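Local coordinates for protein 2-hydroxyisocaproyl-CoA dehydratase activator (Clostridium difficile, PDB 4EHU) that passes one electron to (R)-2-hydroxyisocaproyl-CoA dehydratase as it hydrolyses ATP, switching that enzyme on for the reductive branch of L-leucine fermentation, at residues A[135-138]-A[143-146]. Numbering follows the deposited sequence.
Sequences VMAK and DVSE. With ANP (phosphoaminophosphonic acid-adenylate ester), chain D.
A137 and V144 meet methyl to methyl: CB of A137 lies 3.5 Å from CG1 of V144, rather tight for two carbons. The backbone comes close as well, with the two CA atoms 5.6 Å apart, and CB of A137 also comes within 4.1 Å of N of V144. The two methyls of V144 do separate jobs. CG1 stands anti to the carbonyl carbon (chi1 -64°), which swings it toward helix 130-140, while CG2, between N and C, sits over the face of the adenine, almost directly above C4, at 4.2 Å. One side chain therefore packs between a helix and the base of the bound ATP analogue. In this actin-fold ATPase the turn at 143-146, between helices 130-140 and 147-151, forms part of the adenine pocket; D134, one residue before 135-138, hydrogen-bonds the same nucleotide through OD2. S145 and the main chain of V144 lie over the same face of the base as CG2: CA of S145 is 3.6 Å from adenine N1, CB of S145 approaches the exocyclic N6 at 3.7 Å, and O of V144 lies over the C2 end, 3.7 Å from C2. D143 to E146 form a type I beta turn, closed by the hydrogen bond from N of E146 to O of D143, 2.9 Å long. On an adjoining flank of helix 130-140, the side chain of M136 leads away from the turn and touches A168, E169 and V172 on helix 165-177, and V135 also packs on E169.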
loop_
_atom_site.group_PDB
_atom_site.type_symbol
_atom_site.label_atom_id
_atom_site.label_comp_id
_atom_site.label_asym_id
_atom_site.label_seq_id
_atom_site.Cartn_x
_atom_site.Cartn_y
_atom_site.Cartn_z
ATOM N N VAL A 135 -0.804 10.801 3.763
ATOM C CA VAL A 135 0.173 10.818 2.672
ATOM C C VAL A 135 -0.213 11.830 1.592
ATOM O O VAL A 135 0.627 12.606 1.123
ATOM C CB VAL A 135 0.327 9.413 2.036
ATOM C CG1 VAL A 135 1.009 9.502 0.695
ATOM C CG2 VAL A 135 1.122 8.490 2.977
ATOM N N MET A 136 -1.485 11.844 1.190
ATOM C CA MET A 136 -1.917 12.758 0.144
ATOM C C MET A 136 -1.935 14.214 0.618
ATOM O O MET A 136 -1.613 15.108 -0.149
ATOM C CB MET A 136 -3.322 12.395 -0.326
ATOM C CG MET A 136 -3.405 11.015 -0.937
ATOM S SD MET A 136 -2.258 10.821 -2.322
ATOM C CE MET A 136 -2.182 9.028 -2.334
ATOM N N ALA A 137 -2.327 14.440 1.873
ATOM C CA ALA A 137 -2.381 15.803 2.410
ATOM C C ALA A 137 -0.993 16.440 2.350
ATOM O O ALA A 137 -0.854 17.628 2.031
ATOM C CB ALA A 137 -2.902 15.790 3.849
ATOM N N LYS A 138 0.026 15.640 2.640
ATOM C CA LYS A 138 1.405 16.107 2.616
ATOM C C LYS A 138 1.810 16.511 1.204
ATOM O O LYS A 138 2.455 17.538 0.999
ATOM C CB LYS A 138 2.342 15.017 3.151
ATOM C CG LYS A 138 3.803 15.418 3.273
ATOM C CD LYS A 138 4.626 14.245 3.799
ATOM C CE LYS A 138 6.074 14.634 4.084
ATOM N NZ LYS A 138 6.873 13.486 4.621
ATOM N N ASP A 143 -3.389 20.790 5.341
ATOM C CA ASP A 143 -3.527 19.983 6.536
ATOM C C ASP A 143 -4.695 19.029 6.343
ATOM O O ASP A 143 -5.664 19.348 5.639
ATOM C CB ASP A 143 -3.772 20.865 7.758
ATOM C CG ASP A 143 -2.751 21.978 7.888
ATOM O OD1 ASP A 143 -1.634 21.828 7.349
ATOM O OD2 ASP A 143 -3.069 23.003 8.528
ATOM N N VAL A 144 -4.612 17.862 6.966
ATOM C CA VAL A 144 -5.671 16.870 6.830
ATOM C C VAL A 144 -6.997 17.446 7.325
ATOM O O VAL A 144 -8.057 17.041 6.863
ATOM C CB VAL A 144 -5.349 15.551 7.578
ATOM C CG1 VAL A 144 -4.130 14.892 6.968
ATOM C CG2 VAL A 144 -5.135 15.802 9.061
ATOM N N SER A 145 -6.929 18.398 8.248
ATOM C CA SER A 145 -8.138 19.015 8.819
ATOM C C SER A 145 -8.877 19.924 7.836
ATOM O O SER A 145 -10.016 20.305 8.097
ATOM C CB SER A 145 -7.800 19.798 10.091
ATOM O OG SER A 145 -7.041 20.956 9.786
ATOM N N GLU A 146 -8.220 20.296 6.736
ATOM C CA GLU A 146 -8.845 21.174 5.745
ATOM C C GLU A 146 -9.446 20.416 4.564
ATOM O O GLU A 146 -10.152 21.030 3.758
ATOM C CB GLU A 146 -7.828 22.174 5.180
ATOM C CG GLU A 146 -7.029 22.949 6.215
ATOM C CD GLU A 146 -5.759 23.553 5.625
ATOM O OE1 GLU A 146 -4.669 23.332 6.196
ATOM O OE2 GLU A 146 -5.848 24.246 4.586
HETATM P PG ANP D . -6.109 2.552 14.257
HETATM O O1G ANP D . -5.133 1.713 15.073
HETATM O O2G ANP D . -7.492 2.472 14.853
HETATM O O3G ANP D . -6.081 2.232 12.814
HETATM P PB ANP D . -6.048 5.350 15.418
HETATM O O1B ANP D . -4.898 6.020 16.124
HETATM O O2B ANP D . -7.214 4.896 16.298
HETATM N N3B ANP D . -5.406 4.111 14.396
HETATM P PA ANP D . -7.742 7.590 14.674
HETATM O O1A ANP D . -7.285 8.344 15.873
HETATM O O2A ANP D . -9.109 6.942 14.624
HETATM O O3A ANP D . -6.670 6.416 14.355
HETATM O "O5'" ANP D . -7.595 8.454 13.327
HETATM C "C5'" ANP D . -6.310 8.930 12.911
HETATM C "C4'" ANP D . -6.494 9.843 11.703
HETATM O "O4'" ANP D . -7.667 10.639 11.615
HETATM C "C3'" ANP D . -5.371 10.370 10.830
HETATM O "O3'" ANP D . -4.747 9.307 10.095
HETATM C "C2'" ANP D . -6.087 11.416 9.968
HETATM O "O2'" ANP D . -6.241 10.994 8.602
HETATM C "C1'" ANP D . -7.470 11.617 10.588
HETATM N N9 ANP D . -7.637 12.922 11.252
HETATM C C8 ANP D . -7.118 13.301 12.438
HETATM N N7 ANP D . -7.529 14.552 12.764
HETATM C C5 ANP D . -8.337 14.967 11.756
HETATM C C6 ANP D . -9.116 16.172 11.461
HETATM N N6 ANP D . -9.082 17.212 12.329
HETATM N N1 ANP D . -9.837 16.197 10.311
HETATM C C2 ANP D . -9.872 15.167 9.454
HETATM N N3 ANP D . -9.175 14.038 9.657
HETATM C C4 ANP D . -8.417 13.889 10.772
#